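Dual specificity phosphatase-like 15 isoform a (PDB 1YZ4) removes phosphate from phosphotyrosine, phosphoserine and phosphothreonine residues of proteins, the chain here being the catalytic domain of this dual-specificity phosphatase. Local coordinates at residues Asp27-Arg31 and Asn32-His36; Gln147-Arg150 and Arg151-Glu155. The protein carries 1 engineered substitution. One frame throughout, in Å; residues are numbered along the deposited sequence.

Interaction 1: residues Asp27-Arg31 and Asn32-His36; sequences DQLGR and NKITH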
ATOM      1  N   ASP A  27      19.663   2.284  -1.913  1.00 19.92           N
ATOM      2  CA  ASP A  27      19.816   2.508  -3.335  1.00 24.65           C
ATOM      3  C   ASP A  27      18.436   2.591  -3.985  1.00 25.10           C
ATOM      4  O   ASP A  27      18.172   3.477  -4.800  1.00 22.36           O
ATOM      5  CB  ASP A  27      20.629   1.372  -3.947  1.00 31.99           C
ATOM      6  CG  ASP A  27      20.837   1.543  -5.431  1.00 38.02           C
ATOM      7  OD1 ASP A  27      19.851   1.423  -6.184  1.00 44.56           O
ATOM      8  OD2 ASP A  27      21.987   1.803  -5.843  1.00 45.06           O
ATOM      9  N   GLN A  28      17.555   1.666  -3.610  1.00 25.60           N
ATOM     10  CA  GLN A  28      16.202   1.644  -4.150  1.00 24.68           C
ATOM     11  C   GLN A  28      15.462   2.889  -3.696  1.00 23.32           C
ATOM     12  O   GLN A  28      14.818   3.569  -4.496  1.00 22.10           O
ATOM     13  CB  GLN A  28      15.436   0.408  -3.666  1.00 27.15           C
ATOM     14  CG  GLN A  28      15.722  -0.878  -4.425  1.00 28.54           C
ATOM     15  CD  GLN A  28      14.722  -1.978  -4.084  1.00 28.01           C
ATOM     16  OE1 GLN A  28      13.522  -1.809  -4.271  1.00 30.82           O
ATOM     17  NE2 GLN A  28      15.216  -3.102  -3.584  1.00 26.42           N
ATOM     18  N   LEU A  29      15.568   3.180  -2.405  1.00 20.49           N
ATOM     19  CA  LEU A  29      14.911   4.337  -1.816  1.00 20.82           C
ATOM     20  C   LEU A  29      15.294   5.639  -2.508  1.00 22.25           C
ATOM     21  O   LEU A  29      14.443   6.505  -2.737  1.00 22.29           O
ATOM     22  CB  LEU A  29      15.238   4.416  -0.323  1.00 15.64           C
ATOM     23  CG  LEU A  29      14.598   3.303   0.519  1.00 21.10           C
ATOM     24  CD1 LEU A  29      15.206   3.273   1.915  1.00 17.63           C
ATOM     25  CD2 LEU A  29      13.093   3.523   0.585  1.00 15.35           C
ATOM     26  N   GLY A  30      16.575   5.774  -2.843  1.00 24.75           N
ATOM     27  CA  GLY A  30      17.047   6.977  -3.506  1.00 26.36           C
ATOM     28  C   GLY A  30      16.635   6.998  -4.962  1.00 28.11           C
ATOM     29  O   GLY A  30      16.182   8.016  -5.482  1.00 27.96           O
ATOM     30  N   ARG A  31      16.798   5.857  -5.618  1.00 31.48           N
ATOM     31  CA  ARG A  31      16.439   5.712  -7.020  1.00 34.48           C
ATOM     32  C   ARG A  31      14.985   6.130  -7.237  1.00 33.68           C
ATOM     33  O   ARG A  31      14.684   6.896  -8.154  1.00 32.51           O
ATOM     34  CB  ARG A  31      16.637   4.255  -7.447  1.00 40.00           C
ATOM     35  CG  ARG A  31      16.277   3.961  -8.891  1.00 46.79           C
ATOM     36  CD  ARG A  31      16.539   2.500  -9.240  1.00 52.53           C
ATOM     37  NE  ARG A  31      16.227   2.209 -10.639  1.00 60.26           N
ATOM     38  CZ  ARG A  31      16.350   1.009 -11.203  1.00 62.89           C
ATOM     39  NH1 ARG A  31      16.781  -0.024 -10.489  1.00 64.27           N
ATOM     40  NH2 ARG A  31      16.039   0.841 -12.482  1.00 63.63           N
ATOM     41  N   ASN A  32      14.092   5.631  -6.383  1.00 30.58           N
ATOM     42  CA  ASN A  32      12.670   5.945  -6.488  1.00 30.26           C
ATOM     43  C   ASN A  32      12.218   7.172  -5.684  1.00 30.95           C
ATOM     44  O   ASN A  32      11.017   7.409  -5.524  1.00 27.99           O
ATOM     45  CB  ASN A  32      11.833   4.726  -6.089  1.00 26.03           C
ATOM     46  CG  ASN A  32      12.023   3.564  -7.036  1.00 28.06           C
ATOM     47  OD1 ASN A  32      12.132   3.757  -8.245  1.00 33.58           O
ATOM     48  ND2 ASN A  32      12.053   2.349  -6.497  1.00 21.81           N
ATOM     49  N   LYS A  33      13.180   7.946  -5.187  1.00 31.34           N
ATOM     50  CA  LYS A  33      12.881   9.157  -4.420  1.00 31.34           C
ATOM     51  C   LYS A  33      11.769   8.945  -3.391  1.00 30.93           C
ATOM     52  O   LYS A  33      10.894   9.801  -3.225  1.00 29.69           O
ATOM     53  CB  LYS A  33      12.472  10.287  -5.367  1.00 31.26           C
ATOM     54  CG  LYS A  33      13.468  10.568  -6.477  1.00 38.14           C
ATOM     55  CD  LYS A  33      12.946  11.654  -7.409  1.00 41.41           C
ATOM     56  CE  LYS A  33      13.889  11.894  -8.579  1.00 43.76           C
ATOM     57  NZ  LYS A  33      13.344  12.899  -9.536  1.00 46.11           N
ATOM     58  N   ILE A  34      11.799   7.805  -2.710  1.00 28.18           N
ATOM     59  CA  ILE A  34      10.797   7.498  -1.694  1.00 25.32           C
ATOM     60  C   ILE A  34      10.884   8.484  -0.535  1.00 23.07           C
ATOM     61  O   ILE A  34      11.932   8.614   0.097  1.00 20.47           O
ATOM     62  CB  ILE A  34      10.985   6.062  -1.147  1.00 26.14           C
ATOM     63  CG1 ILE A  34      10.655   5.051  -2.246  1.00 24.62           C
ATOM     64  CG2 ILE A  34      10.109   5.843   0.086  1.00 24.62           C
ATOM     65  CD1 ILE A  34       9.231   5.165  -2.789  1.00 20.88           C
ATOM     66  N   THR A  35       9.781   9.180  -0.261  1.00 21.65           N
ATOM     67  CA  THR A  35       9.744  10.154   0.833  1.00 18.41           C
ATOM     68  C   THR A  35       8.826   9.711   1.963  1.00 16.25           C
ATOM     69  O   THR A  35       8.857  10.272   3.057  1.00 14.87           O
ATOM     70  CB  THR A  35       9.250  11.532   0.350  1.00 16.66           C
ATOM     71  OG1 THR A  35       7.938  11.396  -0.215  1.00 19.13           O
ATOM     72  CG2 THR A  35      10.211  12.116  -0.683  1.00  7.40           C
ATOM     73  N   HIS A  36       7.999   8.711   1.686  1.00 16.78           N
ATOM     74  CA  HIS A  36       7.061   8.202   2.679  1.00 14.06           C
ATOM     75  C   HIS A  36       6.986   6.690   2.642  1.00 12.67           C
ATOM     76  O   HIS A  36       7.095   6.072   1.586  1.00 16.43           O
ATOM     77  CB  HIS A  36       5.669   8.787   2.441  1.00 13.57           C
ATOM     78  CG  HIS A  36       5.597  10.265   2.647  1.00 17.62           C
ATOM     79  ND1 HIS A  36       6.180  11.167   1.781  1.00 15.75           N
ATOM     80  CD2 HIS A  36       5.040  11.000   3.640  1.00 18.50           C
ATOM     81  CE1 HIS A  36       5.987  12.393   2.234  1.00 19.11           C
ATOM     82  NE2 HIS A  36       5.298  12.319   3.360  1.00 19.26           N
TER

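Interaction 2: residues Gln147-Arg150 and Arg151-Glu155; sequences QKLR and RQLEE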
ATOM      1  N   GLN A 147     -16.156   4.386  -2.151  1.00 17.44           N
ATOM      2  CA  GLN A 147     -16.714   5.599  -2.742  1.00 19.51           C
ATOM      3  C   GLN A 147     -16.755   6.812  -1.791  1.00 19.90           C
ATOM      4  O   GLN A 147     -16.447   7.946  -2.191  1.00 15.23           O
ATOM      5  CB  GLN A 147     -18.129   5.306  -3.247  1.00 22.68           C
ATOM      6  CG  GLN A 147     -18.209   4.203  -4.296  1.00 29.39           C
ATOM      7  CD  GLN A 147     -19.591   3.555  -4.364  1.00 35.55           C
ATOM      8  OE1 GLN A 147     -19.993   2.825  -3.454  1.00 36.53           O
ATOM      9  NE2 GLN A 147     -20.322   3.824  -5.443  1.00 39.51           N
ATOM     10  N   LYS A 148     -17.155   6.574  -0.545  1.00 18.87           N
ATOM     11  CA  LYS A 148     -17.245   7.648   0.443  1.00 21.31           C
ATOM     12  C   LYS A 148     -15.864   8.250   0.655  1.00 21.86           C
ATOM     13  O   LYS A 148     -15.698   9.473   0.727  1.00 23.15           O
ATOM     14  CB  LYS A 148     -17.790   7.114   1.775  1.00 21.43           C
ATOM     15  CG  LYS A 148     -17.973   8.193   2.837  1.00 32.84           C
ATOM     16  CD  LYS A 148     -18.375   7.629   4.204  1.00 34.88           C
ATOM     17  CE  LYS A 148     -18.551   8.759   5.232  1.00 41.26           C
ATOM     18  NZ  LYS A 148     -18.948   8.277   6.594  1.00 40.70           N
ATOM     19  N   LEU A 149     -14.864   7.381   0.739  1.00 19.13           N
ATOM     20  CA  LEU A 149     -13.508   7.844   0.936  1.00 16.84           C
ATOM     21  C   LEU A 149     -13.031   8.682  -0.248  1.00 15.96           C
ATOM     22  O   LEU A 149     -12.380   9.706  -0.048  1.00 11.95           O
ATOM     23  CB  LEU A 149     -12.570   6.660   1.149  1.00 17.17           C
ATOM     24  CG  LEU A 149     -11.621   6.833   2.336  1.00 21.21           C
ATOM     25  CD1 LEU A 149     -10.697   5.619   2.412  1.00 23.44           C
ATOM     26  CD2 LEU A 149     -10.822   8.131   2.192  1.00 15.55           C
ATOM     27  N   ARG A 150     -13.356   8.266  -1.475  1.00 15.10           N
ATOM     28  CA  ARG A 150     -12.921   9.035  -2.638  1.00 17.82           C
ATOM     29  C   ARG A 150     -13.419  10.478  -2.532  1.00 20.30           C
ATOM     30  O   ARG A 150     -12.656  11.427  -2.741  1.00 19.08           O
ATOM     31  CB  ARG A 150     -13.419   8.427  -3.956  1.00 17.03           C
ATOM     32  CG  ARG A 150     -12.541   8.851  -5.131  1.00 18.39           C
ATOM     33  CD  ARG A 150     -13.284   9.116  -6.431  1.00 21.32           C
ATOM     34  NE  ARG A 150     -13.636   7.914  -7.178  1.00 28.00           N
ATOM     35  CZ  ARG A 150     -13.484   7.783  -8.496  1.00 33.96           C
ATOM     36  NH1 ARG A 150     -12.977   8.777  -9.217  1.00 33.28           N
ATOM     37  NH2 ARG A 150     -13.858   6.663  -9.104  1.00 35.17           N
ATOM     38  N   ARG A 151     -14.698  10.638  -2.204  1.00 18.34           N
ATOM     39  CA  ARG A 151     -15.279  11.964  -2.057  1.00 23.38           C
ATOM     40  C   ARG A 151     -14.574  12.706  -0.910  1.00 24.91           C
ATOM     41  O   ARG A 151     -14.283  13.901  -1.015  1.00 20.90           O
ATOM     42  CB  ARG A 151     -16.777  11.846  -1.766  1.00 25.81           C
ATOM     43  CG  ARG A 151     -17.500  13.174  -1.613  1.00 32.96           C
ATOM     44  CD  ARG A 151     -18.477  13.092  -0.449  1.00 40.61           C
ATOM     45  NE  ARG A 151     -17.777  12.986   0.834  1.00 45.56           N
ATOM     46  CZ  ARG A 151     -18.258  12.358   1.903  1.00 48.50           C
ATOM     47  NH1 ARG A 151     -19.444  11.768   1.851  1.00 50.22           N
ATOM     48  NH2 ARG A 151     -17.556  12.324   3.029  1.00 48.94           N
ATOM     49  N   GLN A 152     -14.299  11.988   0.181  1.00 24.83           N
ATOM     50  CA  GLN A 152     -13.621  12.577   1.331  1.00 23.70           C
ATOM     51  C   GLN A 152     -12.239  13.115   0.970  1.00 21.27           C
ATOM     52  O   GLN A 152     -11.895  14.243   1.323  1.00 19.05           O
ATOM     53  CB  GLN A 152     -13.487  11.548   2.457  1.00 25.24           C
ATOM     54  CG  GLN A 152     -14.582  11.624   3.504  1.00 32.25           C
ATOM     55  CD  GLN A 152     -14.446  10.548   4.570  1.00 37.16           C
ATOM     56  OE1 GLN A 152     -13.380  10.375   5.165  1.00 41.39           O
ATOM     57  NE2 GLN A 152     -15.533   9.821   4.821  1.00 38.97           N
ATOM     58  N   LEU A 153     -11.449  12.309   0.262  1.00 18.56           N
ATOM     59  CA  LEU A 153     -10.103  12.722  -0.133  1.00 20.20           C
ATOM     60  C   LEU A 153     -10.140  13.990  -0.980  1.00 21.03           C
ATOM     61  O   LEU A 153      -9.255  14.842  -0.881  1.00 18.41           O
ATOM     62  CB  LEU A 153      -9.405  11.606  -0.918  1.00 15.45           C
ATOM     63  CG  LEU A 153      -9.112  10.315  -0.151  1.00 13.49           C
ATOM     64  CD1 LEU A 153      -8.699   9.234  -1.131  1.00 12.32           C
ATOM     65  CD2 LEU A 153      -8.029  10.549   0.888  1.00 12.23           C
ATOM     66  N   GLU A 154     -11.161  14.102  -1.822  1.00 22.79           N
ATOM     67  CA  GLU A 154     -11.310  15.269  -2.674  1.00 26.09           C
ATOM     68  C   GLU A 154     -11.503  16.491  -1.779  1.00 25.95           C
ATOM     69  O   GLU A 154     -10.978  17.567  -2.057  1.00 23.23           O
ATOM     70  CB  GLU A 154     -12.519  15.090  -3.593  1.00 31.83           C
ATOM     71  CG  GLU A 154     -12.410  13.886  -4.520  1.00 40.63           C
ATOM     72  CD  GLU A 154     -13.715  13.570  -5.230  1.00 43.81           C
ATOM     73  OE1 GLU A 154     -14.293  14.484  -5.853  1.00 49.50           O
ATOM     74  OE2 GLU A 154     -14.162  12.406  -5.170  1.00 46.40           O
ATOM     75  N   GLU A 155     -12.249  16.308  -0.695  1.00 23.88           N
ATOM     76  CA  GLU A 155     -12.511  17.390   0.240  1.00 23.39           C
ATOM     77  C   GLU A 155     -11.262  17.781   1.020  1.00 24.22           C
ATOM     78  O   GLU A 155     -10.921  18.956   1.095  1.00 23.28           O
ATOM     79  CB  GLU A 155     -13.615  16.980   1.214  1.00 25.67           C
ATOM     80  CG  GLU A 155     -15.019  17.050   0.644  1.00 29.72           C
ATOM     81  CD  GLU A 155     -16.013  16.286   1.498  1.00 34.87           C
ATOM     82  OE1 GLU A 155     -15.844  16.275   2.736  1.00 37.15           O
ATOM     83  OE2 GLU A 155     -16.965  15.699   0.938  1.00 36.91           O
TER

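Interaction 1: residues Asp27-Arg31 and Asn32-His36
L29 and I34 meet where helix 26-31 ends in a Schellman motif, with K33 as its C-prime residue. I34 N reaches back to L29 O (2.9 Å) in the carbonyl plane, while K33 N bonds to G30 O (3.0 Å) from well above its carbonyl plane. K33 takes a left-handed backbone (phi 44°) that turns the chain out of the helix. The last ordinary helical bond runs from N32 N to Q28 O (2.9 Å) and is nearly straight.

Two branched apolar side chains suit the ends of the wide 6→1 bond. L29 CG stands beside its backbone N (chi1 -69°), and CD2 swings back over the turn to touch I34 CB (3.7 Å) and CG2; the pair is buried. I34 also packs on Y16 and L88, joining the helix end to the sheet. The other residues round the turn are more exposed: G30, a glycine, adds no side chain, K33 is extended beyond CG, and R31, also extended, lies alongside N32 pointing the same way. N32 ND2 comes within 3.6 Å of Q28 O, too long for a bond; that oxygen is already taken by N32 N. Q28 itself is held at its amide by M8 and D22. At the entry to strand 36-40, T35 OG1, which N86 N also grips, shares a hydrogen bond of 2.7 Å with H36 ND1, OG1 lying in the ring plane at its edge.

Interaction 2: residues Gln147-Arg150 and Arg151-Glu155
L149 and L153, one turn apart, are the apolar pair of this stretch of helix 145-157. L149 CD2 comes against L153 CG at 3.6 Å, the two side chains running across one another. L153 CG sits beside its own backbone N (chi1 -65°), which leans the branch back over L149 O. Both leucines are buried on I74 of helix 70-82, and L153 also reaches N75 and H78, so compact, flexible branched chains fill the seam between two helices.

The backbone supplies four successive i to i+4 bonds, from R151 N to Q147 O through E154 N to R150 O. The shortest is L153 N to L149 O (2.8 Å), on the buried face.

Long polar chains occupy the outer surface, where their methylenes cover the backbone and their ends can meet water. K148, CG opposite its backbone N (chi1 -177°) and straight beyond, passes across Q152, whose NE2 lies tightly against K148 CE at 3.2 Å. R151 bends at chi2 and chi3, which lays one face of its guanidinium over K148 O, 3.9 Å from the plane and offset toward the rim.

Charges come in unlike and like pairs. R151 NE makes a salt bridge to E155 OE2 (2.8 Å), across one turn. R150 and E154 share the same spacing, yet R150 NE stays 4.9 Å from E154 OE2; this carboxylate instead crowds R150 O, and its other oxygen lies close to E159, an arrangement that would probably raise its proton affinity. Crystal neighbours touch R150 and E155, so their poses may partly reflect packing. The whole is an amphipathic helix, with i to i+4 pairing on both its apolar and its charged faces.

Interactions 1 and 2 lie in series along the chain, their centres 28 Å apart and their nearest atoms about 13 Å apart, so they do not touch. Helix 70-82 is a shared neighbour: T35 and H36 rest on C80, whereas L149 and L153 pack on I74. Interaction 1 delivers the chain into strand 36-40 of the central sheet; interaction 2 belongs to the last helix of the chain, 145-157. Both are away from S91, the engineered residue at the predicted phosphocysteine position. From interaction 1, I34 touches L88 and H36 touches C87 on strand 87-91, which ends at S91.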